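Aminotransferase AspB (Helicobacter pylori 26695, PDB 3EZS) probably acts as a transaminase, transferring amino groups with the help of a pyridoxal 5'-phosphate cofactor. Local coordinates at residues K298-T303 with V312-Q317; N318-A323 with A337-R342; K324-Y327 with G331-T334. All blocks are in the same frame, centred on the assembly; numbering follows the deposited sequence. Where two conformers were deposited one is given.

Contact 1. Residues K298-T303 with V312-Q317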
# COMPACT_ATOMS: atom_id res chain seq x y z
N LYS A 298 -19.18 -8.36 34.88
CA LYS A 298 -20.27 -8.60 35.81
C LYS A 298 -21.07 -9.84 35.39
O LYS A 298 -21.49 -10.62 36.23
CB LYS A 298 -21.23 -7.42 35.87
CG LYS A 298 -20.67 -6.14 36.47
CD LYS A 298 -21.77 -5.09 36.55
CE LYS A 298 -21.26 -3.70 37.04
NZ LYS A 298 -20.69 -3.76 38.40
N ILE A 299 -21.26 -10.01 34.08
CA ILE A 299 -22.09 -11.10 33.54
C ILE A 299 -21.41 -12.48 33.51
O ILE A 299 -22.02 -13.45 33.94
CB ILE A 299 -22.61 -10.72 32.12
CG1 ILE A 299 -23.59 -9.54 32.22
CG2 ILE A 299 -23.29 -11.91 31.42
CD1 ILE A 299 -24.13 -9.03 30.85
N PHE A 300 -20.18 -12.57 33.01
CA PHE A 300 -19.50 -13.84 32.89
C PHE A 300 -18.79 -14.19 34.21
O PHE A 300 -17.64 -13.82 34.43
CB PHE A 300 -18.54 -13.87 31.70
CG PHE A 300 -19.20 -13.56 30.36
CD1 PHE A 300 -20.24 -14.33 29.88
CD2 PHE A 300 -18.76 -12.50 29.57
CE1 PHE A 300 -20.85 -14.05 28.65
CE2 PHE A 300 -19.34 -12.22 28.34
CZ PHE A 300 -20.39 -12.99 27.88
N LYS A 301 -19.50 -14.92 35.05
CA LYS A 301 -19.03 -15.26 36.39
C LYS A 301 -17.79 -16.13 36.36
O LYS A 301 -17.63 -16.97 35.47
CB LYS A 301 -20.15 -15.94 37.19
CG LYS A 301 -21.33 -15.02 37.50
N ASN A 302 -16.89 -15.86 37.30
CA ASN A 302 -15.62 -16.58 37.45
C ASN A 302 -14.87 -16.73 36.12
O ASN A 302 -14.40 -17.83 35.78
CB ASN A 302 -15.88 -17.96 38.08
CG ASN A 302 -16.65 -17.86 39.39
OD1 ASN A 302 -16.34 -17.03 40.25
ND2 ASN A 302 -17.66 -18.72 39.56
N THR A 303 -14.80 -15.64 35.37
CA THR A 303 -14.10 -15.59 34.08
C THR A 303 -13.11 -14.43 34.11
O THR A 303 -13.44 -13.35 34.59
CB THR A 303 -15.07 -15.35 32.90
OG1 THR A 303 -16.06 -16.40 32.87
CG2 THR A 303 -14.32 -15.29 31.56
N VAL A 312 -13.36 -10.51 24.69
CA VAL A 312 -13.58 -11.45 25.78
C VAL A 312 -13.12 -12.79 25.21
O VAL A 312 -13.61 -13.20 24.16
CB VAL A 312 -15.04 -11.55 26.21
CG1 VAL A 312 -15.19 -12.60 27.33
CG2 VAL A 312 -15.57 -10.17 26.66
N TYR A 313 -12.15 -13.43 25.87
CA TYR A 313 -11.62 -14.74 25.48
C TYR A 313 -12.36 -15.71 26.40
O TYR A 313 -11.90 -15.99 27.51
CB TYR A 313 -10.09 -14.75 25.68
CG TYR A 313 -9.34 -15.87 25.01
CD1 TYR A 313 -9.32 -16.00 23.62
CD2 TYR A 313 -8.60 -16.77 25.75
CE1 TYR A 313 -8.61 -17.03 23.00
CE2 TYR A 313 -7.89 -17.81 25.14
CZ TYR A 313 -7.89 -17.93 23.77
OH TYR A 313 -7.17 -18.97 23.19
N LEU A 314 -13.52 -16.17 25.94
CA LEU A 314 -14.47 -16.93 26.76
C LEU A 314 -14.27 -18.45 26.81
O LEU A 314 -14.40 -19.11 25.78
CB LEU A 314 -15.89 -16.61 26.27
CG LEU A 314 -17.09 -16.97 27.16
CD1 LEU A 314 -17.14 -16.08 28.40
CD2 LEU A 314 -18.39 -16.83 26.34
N PRO A 315 -13.97 -19.00 28.01
CA PRO A 315 -13.81 -20.45 28.14
C PRO A 315 -15.12 -21.15 27.94
O PRO A 315 -16.10 -20.78 28.57
CB PRO A 315 -13.34 -20.65 29.59
CG PRO A 315 -12.97 -19.32 30.10
CD PRO A 315 -13.74 -18.31 29.29
N VAL A 316 -15.13 -22.14 27.06
CA VAL A 316 -16.32 -22.96 26.77
C VAL A 316 -15.78 -24.38 26.64
O VAL A 316 -14.56 -24.59 26.63
CB VAL A 316 -17.04 -22.48 25.48
CG1 VAL A 316 -17.62 -21.09 25.70
CG2 VAL A 316 -16.09 -22.47 24.29
N GLN A 317 -16.63 -25.39 26.57
CA GLN A 317 -16.08 -26.75 26.46
C GLN A 317 -15.33 -26.87 25.11
O GLN A 317 -14.13 -27.17 25.08
CB GLN A 317 -17.17 -27.80 26.64
CG GLN A 317 -17.76 -27.82 28.07

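Contact 2. Residues N318-A323 with A337-R342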
# COMPACT_ATOMS: atom_id res chain seq x y z
N ASN A 318 -16.04 -26.59 24.02
CA ASN A 318 -15.46 -26.61 22.68
C ASN A 318 -15.96 -25.36 21.96
O ASN A 318 -17.17 -25.16 21.82
CB ASN A 318 -15.92 -27.88 21.95
CG ASN A 318 -15.35 -27.99 20.54
OD1 ASN A 318 -16.05 -27.77 19.57
ND2 ASN A 318 -14.06 -28.28 20.44
N GLY A 319 -15.04 -24.52 21.51
CA GLY A 319 -15.40 -23.27 20.82
C GLY A 319 -16.27 -23.43 19.58
O GLY A 319 -17.26 -22.68 19.40
N GLU A 320 -15.92 -24.40 18.74
CA GLU A 320 -16.66 -24.66 17.50
C GLU A 320 -18.10 -25.06 17.79
O GLU A 320 -19.04 -24.49 17.25
CB GLU A 320 -15.97 -25.73 16.65
CG GLU A 320 -14.73 -25.25 15.86
CD GLU A 320 -14.32 -26.28 14.81
OE1 GLU A 320 -13.91 -27.40 15.19
OE2 GLU A 320 -14.42 -25.96 13.59
N ASN A 321 -18.26 -26.05 18.67
CA ASN A 321 -19.57 -26.49 19.07
C ASN A 321 -20.41 -25.43 19.77
O ASN A 321 -21.63 -25.37 19.55
CB ASN A 321 -19.45 -27.72 19.98
CG ASN A 321 -18.99 -28.96 19.21
OD1 ASN A 321 -18.90 -28.95 17.98
ND2 ASN A 321 -18.72 -30.02 19.94
N PHE A 322 -19.77 -24.61 20.60
CA PHE A 322 -20.46 -23.54 21.31
C PHE A 322 -20.95 -22.49 20.31
O PHE A 322 -22.05 -21.98 20.43
CB PHE A 322 -19.53 -22.90 22.35
CG PHE A 322 -20.19 -21.89 23.26
CD1 PHE A 322 -20.85 -22.29 24.40
CD2 PHE A 322 -20.13 -20.54 22.98
CE1 PHE A 322 -21.46 -21.36 25.24
CE2 PHE A 322 -20.72 -19.61 23.82
CZ PHE A 322 -21.40 -20.03 24.95
N ALA A 323 -20.12 -22.18 19.32
CA ALA A 323 -20.48 -21.20 18.29
C ALA A 323 -21.71 -21.67 17.52
O ALA A 323 -22.59 -20.86 17.27
CB ALA A 323 -19.32 -20.93 17.32
N ALA A 337 -11.86 -19.61 18.88
CA ALA A 337 -10.46 -19.18 18.93
C ALA A 337 -9.52 -20.13 18.19
O ALA A 337 -8.37 -19.75 17.88
CB ALA A 337 -9.99 -18.96 20.37
N LEU A 338 -10.00 -21.34 17.88
CA LEU A 338 -9.23 -22.31 17.13
C LEU A 338 -8.80 -21.70 15.79
O LEU A 338 -7.65 -21.89 15.34
CB LEU A 338 -10.07 -23.56 16.89
CG LEU A 338 -9.41 -24.82 16.32
CD1 LEU A 338 -8.55 -25.55 17.40
CD2 LEU A 338 -10.51 -25.74 15.75
N TYR A 339 -9.70 -20.91 15.21
CA TYR A 339 -9.48 -20.26 13.92
C TYR A 339 -8.46 -19.12 13.95
O TYR A 339 -8.13 -18.58 12.90
CB TYR A 339 -10.80 -19.74 13.33
CG TYR A 339 -11.92 -20.76 13.21
CD1 TYR A 339 -11.66 -22.13 13.07
CD2 TYR A 339 -13.24 -20.33 13.13
CE1 TYR A 339 -12.69 -23.05 12.94
CE2 TYR A 339 -14.29 -21.25 12.98
CZ TYR A 339 -14.00 -22.60 12.90
OH TYR A 339 -15.03 -23.51 12.78
N LEU A 340 -7.99 -18.75 15.14
CA LEU A 340 -6.96 -17.74 15.28
C LEU A 340 -5.61 -18.32 15.68
O LEU A 340 -4.64 -17.58 15.83
CB LEU A 340 -7.37 -16.69 16.32
CG LEU A 340 -8.51 -15.75 15.95
CD1 LEU A 340 -8.81 -14.81 17.11
CD2 LEU A 340 -8.15 -14.96 14.70
N GLY A 341 -5.52 -19.64 15.83
CA GLY A 341 -4.30 -20.27 16.29
C GLY A 341 -3.87 -21.48 15.50
O GLY A 341 -4.48 -21.83 14.51
N ARG A 342 -2.79 -22.08 15.97
CA ARG A 342 -2.21 -23.30 15.42
C ARG A 342 -2.03 -24.30 16.56
O ARG A 342 -2.10 -23.93 17.74
CB ARG A 342 -0.86 -23.00 14.76
CG ARG A 342 -0.89 -22.04 13.57
CD ARG A 342 -1.59 -22.67 12.38
NE ARG A 342 -1.79 -21.76 11.25
CZ ARG A 342 -2.74 -20.82 11.16
NH1 ARG A 342 -3.61 -20.61 12.14
NH2 ARG A 342 -2.83 -20.06 10.08

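Contact 3. Residues K324-Y327 with G331-T334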
# COMPACT_ATOMS: atom_id res chain seq x y z
N LYS A 324 -21.74 -22.96 17.15
CA LYS A 324 -22.85 -23.57 16.40
C LYS A 324 -24.14 -23.51 17.17
O LYS A 324 -25.15 -23.10 16.63
CB LYS A 324 -22.53 -25.03 16.01
CG LYS A 324 -21.87 -25.21 14.63
CD LYS A 324 -20.96 -26.46 14.52
CE LYS A 324 -21.55 -27.76 15.00
NZ LYS A 324 -20.51 -28.85 15.09
N THR A 325 -24.09 -23.96 18.43
CA THR A 325 -25.25 -23.95 19.31
C THR A 325 -25.82 -22.55 19.51
O THR A 325 -27.04 -22.35 19.40
CB THR A 325 -24.92 -24.55 20.71
OG1 THR A 325 -24.44 -25.88 20.54
CG2 THR A 325 -26.17 -24.60 21.61
N LEU A 326 -24.95 -21.58 19.79
CA LEU A 326 -25.40 -20.22 20.03
C LEU A 326 -26.04 -19.60 18.78
O LEU A 326 -27.06 -18.91 18.86
CB LEU A 326 -24.23 -19.37 20.55
CG LEU A 326 -24.54 -17.99 21.11
CD1 LEU A 326 -25.36 -18.06 22.38
CD2 LEU A 326 -23.24 -17.26 21.37
N TYR A 327 -25.45 -19.84 17.62
CA TYR A 327 -25.97 -19.30 16.38
C TYR A 327 -27.30 -19.95 15.99
O TYR A 327 -28.24 -19.26 15.59
CB TYR A 327 -24.95 -19.48 15.27
CG TYR A 327 -25.35 -18.86 13.97
CD1 TYR A 327 -25.45 -17.47 13.85
CD2 TYR A 327 -25.58 -19.64 12.84
CE1 TYR A 327 -25.81 -16.88 12.65
CE2 TYR A 327 -25.94 -19.05 11.63
CZ TYR A 327 -26.04 -17.68 11.54
OH TYR A 327 -26.38 -17.09 10.35
N GLY A 331 -29.04 -16.91 17.21
CA GLY A 331 -28.57 -16.05 16.12
C GLY A 331 -27.34 -15.24 16.47
O GLY A 331 -26.93 -14.38 15.68
N ILE A 332 -26.74 -15.50 17.63
CA ILE A 332 -25.58 -14.73 18.07
C ILE A 332 -24.33 -15.36 17.48
O ILE A 332 -24.08 -16.55 17.68
CB ILE A 332 -25.48 -14.66 19.61
CG1 ILE A 332 -26.67 -13.90 20.20
CG2 ILE A 332 -24.15 -14.03 20.03
CD1 ILE A 332 -26.86 -14.09 21.69
N ILE A 333 -23.53 -14.56 16.78
CA ILE A 333 -22.30 -15.03 16.14
C ILE A 333 -21.10 -14.78 17.03
O ILE A 333 -20.89 -13.65 17.49
CB ILE A 333 -22.05 -14.30 14.78
CG1 ILE A 333 -23.18 -14.60 13.78
CG2 ILE A 333 -20.67 -14.66 14.20
CD1 ILE A 333 -23.22 -13.65 12.54
N THR A 334 -20.33 -15.84 17.30
CA THR A 334 -19.09 -15.77 18.07
C THR A 334 -18.00 -16.44 17.24
O THR A 334 -18.29 -17.21 16.33
CB THR A 334 -19.25 -16.43 19.46
OG1 THR A 334 -19.42 -17.86 19.32
CG2 THR A 334 -20.47 -15.83 20.23

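Contact 1. Residues K298-T303 with V312-Q317
The backbones of residues 298-303 and 312-317 come nearest at Thr-303 and Leu-314, whose CA atoms stand 7.5 Å apart, and no hydrogen bond spans that gap. The turn that leaves helix 280-299 packs here on the antiparallel sheet of the smaller domain of a fold type I aminotransferase: the chain runs off the helix at Phe-300, turns, and returns as strand 311-315, an outer strand of that three-stranded sheet. Side chains therefore do all the joining.

Phe-300 is the centre of it. Leu-314 sets one methyl over a face of the ring, with CD1 3.9 Å from the ring centroid of Phe-300 and only 17° off the normal, a CH-pi contact. The methyl leans toward the rim, and its nearest ring atom is CG, at 3.8 Å from Leu-314 CD1. With CG anti to its own backbone N (chi1 -164°), the leucine reaches across the phenylalanine at about a right angle. The opposite face of the ring carries CG2 of the preceding residue, Ile-299, so the ring is sandwiched between two aliphatic groups. Val-312 approaches obliquely, its CG1 4.2 Å from Phe-300 CD2. Leu-352 and Leu-365 add further apolar cover, bringing the neighbouring strand and the C-terminal helix 358-372 into the same core.

Nearer the surface, Thr-303 divides its work between its two branches. CG2 turns to the strand and meets Pro-315 CD at 3.8 Å, with Leu-314 CD1 somewhat farther off. The hydroxyl turns back on its own loop: Lys-301 O, which also accepts from Arg-372 of helix 358-372, takes a hydrogen bond from Thr-303 OG1 over 3.1 Å, the donor arriving from above the carbonyl plane, 57° out of it.

Contact 2. Residues N318-A323 with A337-R342
Glu-320 lies across the phenol end of Tyr-339 at about a right angle, its CG 3.6 Å from Tyr-339 OH and its carboxylate turned 86° from the ring plane. The phenol donates a hydrogen bond to the carboxylate: Tyr-339 OH to Glu-320 OE2 is a short 2.7 Å, received on the anti lone pair, the one facing away from the other oxygen. OE2 sits at the ring edge, near its plane, and 3.4 Å from Tyr-339 CE1. The other oxygen has an apolar neighbour, Leu-338 CD2, 3.8 Å from Glu-320 OE1.

An extended chain beyond CG (chi2 -167°) carries the carboxylate from the first turn of helix 319-330 to the 3-10 turn 337-340. Asn-318 is the N-cap of that helix, its OD1 taking the N-H of Asn-321 at 2.9 Å. Leu-15 of helix 8-16 touches both Glu-320 and Tyr-339, so the N-terminal part of the chain packs against this pair.

The phenol bond would help hold Glu-320 as the anion, and the helix N terminus may add a little to this; the same bond probably fixes how the tyrosine hydroxyl is turned.

Contact 3. Residues K324-Y327 with G331-T334
The ring of Tyr-327 has the carbonyl oxygen of Ile-332 at its edge, near the ring plane, while Gly-331 O and Ile-333 CG1 approach it obliquely. Ile-333 makes the apolar part of this contact: its CG1 is 3.7 Å from Tyr-327 CE1, and the two side chains run side by side, pointing the same way. CG anti to the backbone N (chi1 -176°) lays the tyrosine ring alongside Ile-333, and Leu-16 of helix 8-16 and the following Ile-19 and Pro-21 also touch it.

The backbone between them is the C-terminal end of helix 319-330, from which the chain leads into strand 335-336 of the small-domain sheet. The helix closes on a glycine in left-handed conformation: Gly-331 has phi 71°, and its N still donates to Tyr-327 O at 3.0 Å, though bent, with 136° at the hydrogen. Gly-331 CA also lies 3.3 Å from Tyr-327 O, a CA-H...O contact on the same oxygen.

On another side of the helix, Leu-326 crosses Ile-332 obliquely, and in one of its two modelled conformers its CD2 reaches Ile-332 CG2 at 3.6 Å. In that conformer the same methyl also approaches Thr-334 CG2, more tightly than carbon pairs usually allow, so this approach is doubtful. Leu-326 and Ile-332 both pack on helix 358-372, the first on Ile-368 and the second on Pro-364 and Ile-367.

Overall arrangement
Following the chain from the N terminus, contact 1 comes first, closing the short loop between helix 280-299 and strand 311-315. Helix 319-330 then starts, and its first turn opens contact 2. Before that loop closes at 337-342, the later part of the helix makes contact 3 with 331-334, so contact 3 is nested inside contact 2 while contact 1 precedes both in series. Contacts 1 and 2 touch through Tyr-313 with Ala-337 and Val-316 with Phe-322; contacts 2 and 3 touch where Ala-323 meets Thr-334. Contacts 1 and 3 stay about 7 Å apart at their nearest atoms, yet both pack on helix 358-372. Contacts 2 and 3 both border helix 8-16.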